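Local coordinates for Aureochrome1-like protein (PDB 6I20) that probably senses blue light through a flavin mononucleotide held in a PAS-type LOV domain, as in the aureochrome photoreceptors, at residues 11-23 with 107-119. Residues are numbered along the deposited sequence; the frame is centred on the assembly and turned at random.
Sequences LQTAQQNFVISDP and GNVVNYLGVQCKV. With FMN (flavin mononucleotide), chain E; EDO (1,2-ethanediol), chain F.
Val19 and Gly114 form an antiparallel hydrogen-bonded pair in the PAS-fold sheet of this LOV domain. Strand 18-21 is the first strand in the chain and strand 109-119 the last, yet they lie side by side. Val19 N reaches Gly114 O at 2.9 Å, and Gly114 N returns the bond to Val19 O. Val19, Ser21, Tyr112 and Gly114 face the flavin. Gly114 carries no side chain, and the flavin lies close against its backbone, with FMN C7M 3.5 Å from Gly114 N. Val19 meets the ring with CG2, 3.6 Å from FMN C6. The Gln116 side chain crosses that of Val19 at about a right angle. Its chain bends at chi2 (82°), which swings the amide to the flavin. Gln116 NE2 donates a hydrogen bond to FMN O4 at 3.0 Å and a weak one to FMN N5. Gln116 OE1 lies close to Phe18 CA. Further along, Ser21 OG lies at the edge of the Tyr112 ring, in its plane, and is hydrogen-bonded to Asn28 OD1. Val109 CG1 sits above one face of that ring, toward its rim, and Pro23 CG touches Tyr112 CE2 obliquely.

On the other face Phe18, Ile20, Leu113 and Val115 form an apolar patch, and Leu11 of helix 6-13 reaches onto it. Leu11 CD1 meets the tips of Leu113 and Val115. Leu113 CG stands opposite the backbone N (chi1 172°), and its CD1 meets Ile20 CD1; how closely is doubtful, since Ile20 is modelled in two conformers. The same Leu113 methyl approaches Phe18 CD2. At the far end, Val110 and Asn111 form a classic beta bulge opposite Leu102. The Asn111 amide turns toward strand 18-21, and Asn111 OD1 is hydrogen-bonded to Tyr5 OH. Ser21 O accepts Asn111 ND2 at 3.0 Å and Tyr112 N at 3.1 Å, from opposite faces of its carbonyl plane.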
loop_
_atom_site.group_PDB
_atom_site.type_symbol
_atom_site.label_atom_id
_atom_site.label_comp_id
_atom_site.label_asym_id
_atom_site.label_seq_id
_atom_site.Cartn_x
_atom_site.Cartn_y
_atom_site.Cartn_z
ATOM N N LEU A 11 13.132 4.411 3.011
ATOM C CA LEU A 11 12.576 3.113 2.608
ATOM C C LEU A 11 13.174 2.655 1.269
ATOM O O LEU A 11 13.396 1.466 1.078
ATOM C CB LEU A 11 11.059 3.197 2.523
ATOM C CG LEU A 11 10.354 3.373 3.864
ATOM C CD1 LEU A 11 8.897 3.755 3.629
ATOM C CD2 LEU A 11 10.495 2.146 4.735
ATOM N N GLN A 12 13.474 3.618 0.406
ATOM C CA GLN A 12 14.157 3.332 -0.867
ATOM C C GLN A 12 15.547 2.734 -0.605
ATOM O O GLN A 12 15.939 1.689 -1.108
ATOM C CB GLN A 12 14.294 4.647 -1.653
ATOM C CG GLN A 12 14.804 4.535 -3.083
ATOM C CD GLN A 12 15.008 5.900 -3.740
ATOM O OE1 GLN A 12 15.526 6.843 -3.136
ATOM N NE2 GLN A 12 14.559 6.016 -4.981
ATOM N N THR A 13 16.306 3.422 0.248
ATOM C CA THR A 13 17.679 3.023 0.556
ATOM C C THR A 13 17.704 1.663 1.224
ATOM O O THR A 13 18.592 0.829 0.977
ATOM C CB THR A 13 18.304 4.078 1.477
ATOM O OG1 THR A 13 18.358 5.332 0.779
ATOM C CG2 THR A 13 19.683 3.667 1.887
ATOM N N ALA A 14 16.750 1.441 2.127
ATOM C CA ALA A 14 16.613 0.167 2.820
ATOM C C ALA A 14 15.985 -0.958 1.978
ATOM O O ALA A 14 15.766 -2.064 2.457
ATOM C CB ALA A 14 15.821 0.375 4.106
ATOM N N GLN A 15 15.669 -0.662 0.705
ATOM C CA GLN A 15 15.132 -1.677 -0.246
ATOM C C GLN A 15 13.840 -2.343 0.241
ATOM O O GLN A 15 13.652 -3.553 0.163
ATOM C CB GLN A 15 16.230 -2.692 -0.603
ATOM C CG GLN A 15 17.423 -2.056 -1.265
ATOM C CD GLN A 15 18.508 -3.076 -1.524
ATOM O OE1 GLN A 15 19.346 -3.324 -0.671
ATOM N NE2 GLN A 15 18.477 -3.693 -2.686
ATOM N N GLN A 16 12.949 -1.501 0.766
ATOM C CA GLN A 16 11.655 -1.928 1.231
ATOM C C GLN A 16 10.574 -1.882 0.170
ATOM O O GLN A 16 10.816 -1.416 -0.957
ATOM C CB GLN A 16 11.274 -1.102 2.466
ATOM C CG GLN A 16 12.284 -1.231 3.595
ATOM C CD GLN A 16 12.436 -2.652 4.109
ATOM O OE1 GLN A 16 11.463 -3.288 4.484
ATOM N NE2 GLN A 16 13.669 -3.162 4.101
ATOM N N ASN A 17 9.401 -2.415 0.496
ATOM C CA ASN A 17 8.288 -2.529 -0.477
ATOM C C ASN A 17 7.323 -1.397 -0.177
ATOM O O ASN A 17 6.712 -1.367 0.873
ATOM C CB ASN A 17 7.499 -3.844 -0.301
ATOM C CG ASN A 17 8.376 -5.052 -0.314
ATOM O OD1 ASN A 17 9.408 -5.076 -0.982
ATOM N ND2 ASN A 17 7.982 -6.068 0.438
ATOM N N PHE A 18 7.150 -0.463 -1.100
ATOM C CA PHE A 18 6.234 0.612 -0.862
ATOM C C PHE A 18 5.834 1.254 -2.174
ATOM O O PHE A 18 6.515 1.106 -3.198
ATOM C CB PHE A 18 6.840 1.657 0.112
ATOM C CG PHE A 18 8.003 2.429 -0.465
ATOM C CD1 PHE A 18 9.291 1.897 -0.392
ATOM C CD2 PHE A 18 7.812 3.640 -1.147
ATOM C CE1 PHE A 18 10.374 2.577 -0.944
ATOM C CE2 PHE A 18 8.903 4.309 -1.707
ATOM C CZ PHE A 18 10.170 3.753 -1.629
ATOM N N VAL A 19 4.732 2.011 -2.077
ATOM C CA VAL A 19 4.250 2.873 -3.139
ATOM C C VAL A 19 3.840 4.213 -2.562
ATOM O O VAL A 19 3.586 4.335 -1.360
ATOM C CB VAL A 19 3.034 2.284 -3.905
ATOM C CG1 VAL A 19 3.402 0.967 -4.555
ATOM C CG2 VAL A 19 1.844 2.137 -3.024
ATOM N N ILE A 20 3.810 5.214 -3.428
ATOM C CA ILE A 20 3.300 6.549 -3.126
ATOM C C ILE A 20 2.135 6.812 -4.084
ATOM O O ILE A 20 2.294 6.591 -5.300
ATOM C CB ILE A 20 4.394 7.625 -3.362
ATOM C CG1 ILE A 20 5.688 7.236 -2.631
ATOM C CG2 ILE A 20 3.884 8.974 -2.910
ATOM C CD1 ILE A 20 5.514 7.113 -1.137
ATOM N N SER A 21 0.998 7.290 -3.556
ATOM C CA SER A 21 -0.144 7.646 -4.397
ATOM C C SER A 21 -0.378 9.146 -4.339
ATOM O O SER A 21 0.153 9.840 -3.451
ATOM C CB SER A 21 -1.425 6.926 -3.967
ATOM O OG SER A 21 -1.991 7.526 -2.794
ATOM N N ASP A 22 -1.149 9.658 -5.275
ATOM C CA ASP A 22 -1.496 11.076 -5.350
ATOM C C ASP A 22 -3.006 11.261 -5.408
ATOM O O ASP A 22 -3.612 11.042 -6.457
ATOM C CB ASP A 22 -0.828 11.739 -6.561
ATOM C CG ASP A 22 -1.033 13.263 -6.619
ATOM O OD1 ASP A 22 -1.945 13.804 -5.969
ATOM O OD2 ASP A 22 -0.255 13.934 -7.339
ATOM N N PRO A 23 -3.627 11.695 -4.303
ATOM C CA PRO A 23 -5.077 11.782 -4.261
ATOM C C PRO A 23 -5.684 12.896 -5.100
ATOM O O PRO A 23 -6.881 12.909 -5.297
ATOM C CB PRO A 23 -5.384 11.966 -2.794
ATOM C CG PRO A 23 -4.165 12.663 -2.257
ATOM C CD PRO A 23 -3.015 12.062 -2.999
ATOM N N GLY A 107 -0.042 21.161 6.848
ATOM C CA GLY A 107 -0.854 20.052 7.257
ATOM C C GLY A 107 -1.659 19.383 6.179
ATOM O O GLY A 107 -2.332 18.411 6.444
ATOM N N ASN A 108 -1.578 19.878 4.946
ATOM C CA ASN A 108 -2.386 19.296 3.870
ATOM C C ASN A 108 -1.825 17.954 3.522
ATOM O O ASN A 108 -0.605 17.773 3.432
ATOM C CB ASN A 108 -2.324 20.186 2.631
ATOM C CG ASN A 108 -2.853 21.561 2.885
ATOM O OD1 ASN A 108 -4.032 21.735 3.256
ATOM N ND2 ASN A 108 -1.996 22.581 2.711
ATOM N N VAL A 109 -2.694 16.988 3.212
ATOM C CA VAL A 109 -2.255 15.725 2.636
ATOM C C VAL A 109 -1.820 15.998 1.196
ATOM O O VAL A 109 -2.618 16.463 0.358
ATOM C CB VAL A 109 -3.359 14.652 2.699
ATOM C CG1 VAL A 109 -2.907 13.390 2.010
ATOM C CG2 VAL A 109 -3.749 14.428 4.149
ATOM N N VAL A 110 -0.585 15.651 0.867
ATOM C CA VAL A 110 -0.060 15.811 -0.479
ATOM C C VAL A 110 0.010 14.457 -1.159
ATOM O O VAL A 110 -0.282 14.331 -2.366
ATOM C CB VAL A 110 1.327 16.508 -0.476
ATOM C CG1 VAL A 110 1.858 16.688 -1.885
ATOM C CG2 VAL A 110 1.203 17.886 0.143
ATOM N N ASN A 111 0.400 13.430 -0.451
ATOM C CA ASN A 111 0.533 12.085 -1.003
ATOM C C ASN A 111 0.150 11.083 0.075
ATOM O O ASN A 111 0.104 11.425 1.273
ATOM C CB ASN A 111 1.972 11.779 -1.475
ATOM C CG ASN A 111 2.391 12.567 -2.698
ATOM O OD1 ASN A 111 3.195 13.514 -2.601
ATOM N ND2 ASN A 111 1.894 12.184 -3.879
ATOM N N TYR A 112 -0.088 9.826 -0.323
ATOM C CA TYR A 112 -0.139 8.738 0.635
ATOM C C TYR A 112 1.003 7.773 0.412
ATOM O O TYR A 112 1.417 7.535 -0.731
ATOM C CB TYR A 112 -1.458 7.951 0.523
ATOM C CG TYR A 112 -2.653 8.758 0.933
ATOM C CD1 TYR A 112 -2.970 8.943 2.261
ATOM C CD2 TYR A 112 -3.501 9.309 -0.004
ATOM C CE1 TYR A 112 -4.060 9.704 2.636
ATOM C CE2 TYR A 112 -4.599 10.064 0.375
ATOM C CZ TYR A 112 -4.876 10.280 1.685
ATOM O OH TYR A 112 -5.978 11.048 2.038
ATOM N N LEU A 113 1.518 7.247 1.524
ATOM C CA LEU A 113 2.522 6.220 1.528
ATOM C C LEU A 113 1.855 4.908 1.876
ATOM O O LEU A 113 1.091 4.853 2.836
ATOM C CB LEU A 113 3.570 6.547 2.610
ATOM C CG LEU A 113 4.619 5.485 2.905
ATOM C CD1 LEU A 113 5.491 5.256 1.698
ATOM C CD2 LEU A 113 5.443 5.902 4.120
ATOM N N GLY A 114 2.190 3.850 1.136
ATOM C CA GLY A 114 1.738 2.514 1.501
ATOM C C GLY A 114 2.922 1.585 1.536
ATOM O O GLY A 114 3.719 1.553 0.601
ATOM N N VAL A 115 3.089 0.885 2.649
ATOM C CA VAL A 115 4.197 -0.040 2.839
ATOM C C VAL A 115 3.649 -1.443 3.010
ATOM O O VAL A 115 2.809 -1.671 3.891
ATOM C CB VAL A 115 5.052 0.359 4.080
ATOM C CG1 VAL A 115 6.187 -0.651 4.296
ATOM C CG2 VAL A 115 5.559 1.806 3.960
ATOM N N GLN A 116 4.115 -2.378 2.185
ATOM C CA GLN A 116 3.598 -3.740 2.165
ATOM C C GLN A 116 4.617 -4.680 2.795
ATOM O O GLN A 116 5.790 -4.657 2.466
ATOM C CB GLN A 116 3.337 -4.198 0.727
ATOM C CG GLN A 116 2.290 -3.379 0.011
ATOM C CD GLN A 116 2.736 -2.075 -0.606
ATOM O OE1 GLN A 116 3.941 -1.790 -0.743
ATOM N NE2 GLN A 116 1.739 -1.250 -1.049
ATOM N N CYS A 117 4.153 -5.582 3.637
ATOM C CA CYS A 117 4.973 -6.663 4.154
ATOM C C CYS A 117 4.290 -7.987 4.023
ATOM O O CYS A 117 3.187 -8.208 4.530
ATOM C CB CYS A 117 5.307 -6.413 5.615
ATOM S SG CYS A 117 6.391 -7.705 6.268
ATOM N N LYS A 118 4.923 -8.897 3.300
ATOM C CA LYS A 118 4.410 -10.249 3.190
ATOM C C LYS A 118 4.550 -10.935 4.541
ATOM O O LYS A 118 5.629 -10.937 5.138
ATOM C CB LYS A 118 5.113 -11.068 2.102
ATOM C CG LYS A 118 4.619 -12.506 2.009
ATOM C CD LYS A 118 5.106 -13.205 0.742
ATOM C CE LYS A 118 6.600 -13.525 0.817
ATOM N NZ LYS A 118 6.908 -14.433 1.941
ATOM N N VAL A 119 3.461 -11.512 5.011
ATOM C CA VAL A 119 3.423 -12.253 6.268
ATOM C C VAL A 119 2.853 -13.659 6.057
ATOM O O VAL A 119 2.173 -13.899 5.056
ATOM C CB VAL A 119 2.646 -11.478 7.354
ATOM C CG1 VAL A 119 3.266 -10.113 7.571
ATOM C CG2 VAL A 119 1.177 -11.317 7.019
HETATM N N1 FMN E . -4.701 -2.185 -1.336
HETATM C C2 FMN E . -4.198 -3.438 -1.357
HETATM O O2 FMN E . -5.004 -4.395 -1.432
HETATM N N3 FMN E . -2.871 -3.710 -1.320
HETATM C C4 FMN E . -1.933 -2.719 -1.231
HETATM O O4 FMN E . -0.713 -3.015 -1.128
HETATM C C4A FMN E . -2.406 -1.376 -1.241
HETATM N N5 FMN E . -1.516 -0.335 -1.179
HETATM C C5A FMN E . -2.020 0.921 -1.102
HETATM C C6 FMN E . -1.141 2.021 -1.014
HETATM C C7 FMN E . -1.591 3.298 -0.935
HETATM C C7M FMN E . -0.599 4.476 -0.805
HETATM C C8 FMN E . -3.000 3.576 -0.947
HETATM C C8M FMN E . -3.511 4.977 -0.846
HETATM C C9 FMN E . -3.879 2.523 -1.035
HETATM C C9A FMN E . -3.444 1.206 -1.089
HETATM N N10 FMN E . -4.352 0.127 -1.243
HETATM C C10 FMN E . -3.846 -1.140 -1.251
HETATM C "C1'" FMN E . -5.792 0.331 -1.143
HETATM C "C2'" FMN E . -6.523 0.617 -2.458
HETATM O "O2'" FMN E . -5.667 1.414 -3.291
HETATM C "C3'" FMN E . -7.800 1.390 -2.166
HETATM O "O3'" FMN E . -7.536 2.584 -1.410
HETATM C "C4'" FMN E . -8.874 0.598 -1.454
HETATM O "O4'" FMN E . -9.099 -0.612 -2.199
HETATM C "C5'" FMN E . -10.216 1.403 -1.407
HETATM O "O5'" FMN E . -10.412 2.139 -2.661
HETATM P P FMN E . -11.933 2.497 -3.060
HETATM O O1P FMN E . -11.869 3.150 -4.386
HETATM O O2P FMN E . -12.671 1.224 -3.070
HETATM O O3P FMN E . -12.384 3.422 -1.937
HETATM C C1 EDO F . 8.812 -9.105 0.291
HETATM O O1 EDO F . 10.051 -8.466 0.036
HETATM C C2 EDO F . 8.684 -9.310 1.798
HETATM O O2 EDO F . 7.681 -8.477 2.399
HETATM O O HOH W 1 8.535 -3.680 2.903
HETATM O O HOH W 2 2.385 13.433 -6.559
HETATM O O HOH W 3 -1.416 15.858 -4.209
#